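CELL WALL surface anchor family protein (Streptococcus pneumoniae, PDB 2X9Z) forms the repeating backbone subunit of the pneumococcal pilus, a cell-wall-attached fibre probably used in adhesion. Local coordinates at residues Y36-K41 with I114-T119. The protein carries 1 engineered substitution. Residues are numbered along the deposited sequence; the frame is centred on the assembly and turned at random.
Sequences YEIVTK and ITYSAT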
# COMPACT_ATOMS: atom_id res chain seq x y z
N TYR A 36 6.94 -5.01 -12.35
CA TYR A 36 6.62 -5.41 -10.99
C TYR A 36 5.58 -6.52 -10.94
O TYR A 36 4.78 -6.69 -11.86
CB TYR A 36 6.05 -4.22 -10.23
CG TYR A 36 7.06 -3.17 -9.83
CD1 TYR A 36 7.36 -2.10 -10.66
CD2 TYR A 36 7.72 -3.25 -8.62
CE1 TYR A 36 8.29 -1.14 -10.29
CE2 TYR A 36 8.63 -2.30 -8.24
CZ TYR A 36 8.92 -1.25 -9.07
OH TYR A 36 9.85 -0.32 -8.67
N GLU A 37 5.58 -7.24 -9.83
CA GLU A 37 4.52 -8.20 -9.57
C GLU A 37 4.21 -8.29 -8.08
O GLU A 37 5.10 -8.14 -7.22
CB GLU A 37 4.87 -9.58 -10.13
CG GLU A 37 6.06 -10.23 -9.45
CD GLU A 37 6.45 -11.53 -10.11
OE1 GLU A 37 6.98 -12.41 -9.41
OE2 GLU A 37 6.24 -11.68 -11.33
N ILE A 38 2.94 -8.50 -7.77
CA ILE A 38 2.46 -8.71 -6.42
C ILE A 38 1.81 -10.09 -6.43
O ILE A 38 0.90 -10.34 -7.23
CB ILE A 38 1.40 -7.66 -6.03
CG1 ILE A 38 1.93 -6.23 -6.22
CG2 ILE A 38 0.90 -7.90 -4.61
CD1 ILE A 38 0.84 -5.20 -6.22
N VAL A 39 2.28 -10.99 -5.57
CA VAL A 39 1.75 -12.34 -5.51
C VAL A 39 1.13 -12.58 -4.14
O VAL A 39 1.78 -12.32 -3.11
CB VAL A 39 2.86 -13.39 -5.77
CG1 VAL A 39 2.34 -14.79 -5.54
CG2 VAL A 39 3.42 -13.23 -7.19
N THR A 40 -0.12 -13.04 -4.12
CA THR A 40 -0.86 -13.24 -2.88
C THR A 40 -1.41 -14.66 -2.84
O THR A 40 -1.98 -15.14 -3.82
CB THR A 40 -2.03 -12.24 -2.76
OG1 THR A 40 -1.53 -10.91 -2.98
CG2 THR A 40 -2.68 -12.31 -1.39
N LYS A 41 -1.22 -15.32 -1.70
CA LYS A 41 -1.75 -16.66 -1.49
C LYS A 41 -2.96 -16.56 -0.57
O LYS A 41 -2.85 -16.10 0.56
CB LYS A 41 -0.70 -17.55 -0.83
CG LYS A 41 0.60 -17.67 -1.59
CD LYS A 41 0.46 -18.56 -2.81
CE LYS A 41 1.81 -18.75 -3.49
NZ LYS A 41 1.71 -19.60 -4.71
N ILE A 114 -0.66 -10.01 -9.65
CA ILE A 114 -0.94 -8.73 -10.28
C ILE A 114 0.38 -8.22 -10.84
O ILE A 114 1.38 -8.14 -10.12
CB ILE A 114 -1.48 -7.71 -9.27
CG1 ILE A 114 -2.79 -8.22 -8.66
CG2 ILE A 114 -1.68 -6.33 -9.94
CD1 ILE A 114 -3.25 -7.40 -7.46
N THR A 115 0.40 -7.90 -12.13
CA THR A 115 1.62 -7.38 -12.75
C THR A 115 1.36 -6.00 -13.33
O THR A 115 0.22 -5.67 -13.70
CB THR A 115 2.15 -8.32 -13.85
OG1 THR A 115 1.18 -8.41 -14.91
CG2 THR A 115 2.40 -9.71 -13.31
N TYR A 116 2.41 -5.20 -13.41
CA TYR A 116 2.33 -3.85 -13.98
C TYR A 116 3.74 -3.31 -14.13
O TYR A 116 4.70 -3.94 -13.68
CB TYR A 116 1.52 -2.92 -13.07
CG TYR A 116 2.20 -2.61 -11.76
CD1 TYR A 116 3.03 -1.50 -11.63
CD2 TYR A 116 2.02 -3.43 -10.65
CE1 TYR A 116 3.67 -1.20 -10.43
CE2 TYR A 116 2.65 -3.14 -9.44
CZ TYR A 116 3.47 -2.03 -9.34
OH TYR A 116 4.09 -1.74 -8.15
N SER A 117 3.88 -2.16 -14.75
CA SER A 117 5.19 -1.54 -14.84
C SER A 117 5.17 -0.08 -14.42
O SER A 117 4.10 0.53 -14.31
CB SER A 117 5.78 -1.70 -16.25
OG SER A 117 5.00 -1.00 -17.21
N ALA A 118 6.36 0.45 -14.17
CA ALA A 118 6.55 1.86 -13.88
C ALA A 118 7.83 2.29 -14.57
O ALA A 118 8.67 1.46 -14.90
CB ALA A 118 6.65 2.09 -12.39
N THR A 119 7.97 3.58 -14.81
CA THR A 119 9.12 4.10 -15.52
C THR A 119 9.96 4.96 -14.59
O THR A 119 9.44 5.85 -13.93
CB THR A 119 8.67 4.96 -16.71
OG1 THR A 119 7.83 4.18 -17.56
CG2 THR A 119 9.86 5.46 -17.51
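The carbonyl oxygen of Ile114 accepts a hydrogen bond from the backbone N of Ile38 at 2.8 Å, and a CA-H...O contact from Glu37 CA at 3.2 Å adds a weaker second touch. Ile114 N returns the bond to Ile38 O, closing a hydrogen-bonded antiparallel pair. Tyr36 and Tyr116 form the next such pair, less evenly: Tyr36 N meets Tyr116 O almost head-on (C=O...N 170°), whereas the reverse bond, Tyr116 N to Tyr36 O, is longer at 3.2 Å, its donor tilted from the carbonyl plane. Between them Glu37 faces Thr115 as a non-hydrogen-bonded pair, where CB of Glu37 lies 4.0 Å from CG2 of Thr115. OE1 and OE2 of Glu37 lead away to accept hydrogen bonds from Ala13 N and Gly11 N.

On the opposite face the two tyrosines carry the packing. Tyr116 CG sits between its backbone N and carbonyl carbon (chi1 68°), which brings the ring close to 36-41 and beneath Tyr36 CB, which sits over one face, 3.5 Å from Tyr116 CZ. The ring planes are within 9° of parallel, yet the centroids stand 5.3 Å apart, leaving little overlap; this is a CH-pi contact more than a full stack. Ile38 CD1 reaches the Tyr116 ring edge, 4.2 Å from CE2, and Ala118 CB approaches Tyr36 CE1. Tyrosine rings give this buried face flat apolar surface; beta-branched isoleucine adds bulk and prefers extended backbone, as does Thr115 on the partly exposed face. Phe91 meets Tyr116 edge-to-face, while the Tyr116 hydroxyl makes a weak hydrogen bond to Asp55 OD2.

Strands 33-42 and 110-120, flanked by 4-9 and 61-72, are inner neighbours in an antiparallel sheet, their tyrosine-isoleucine face packing on strand 50-57 of a second sheet, the layered beta-sandwich build expected of a Cna-B-like pilin domain.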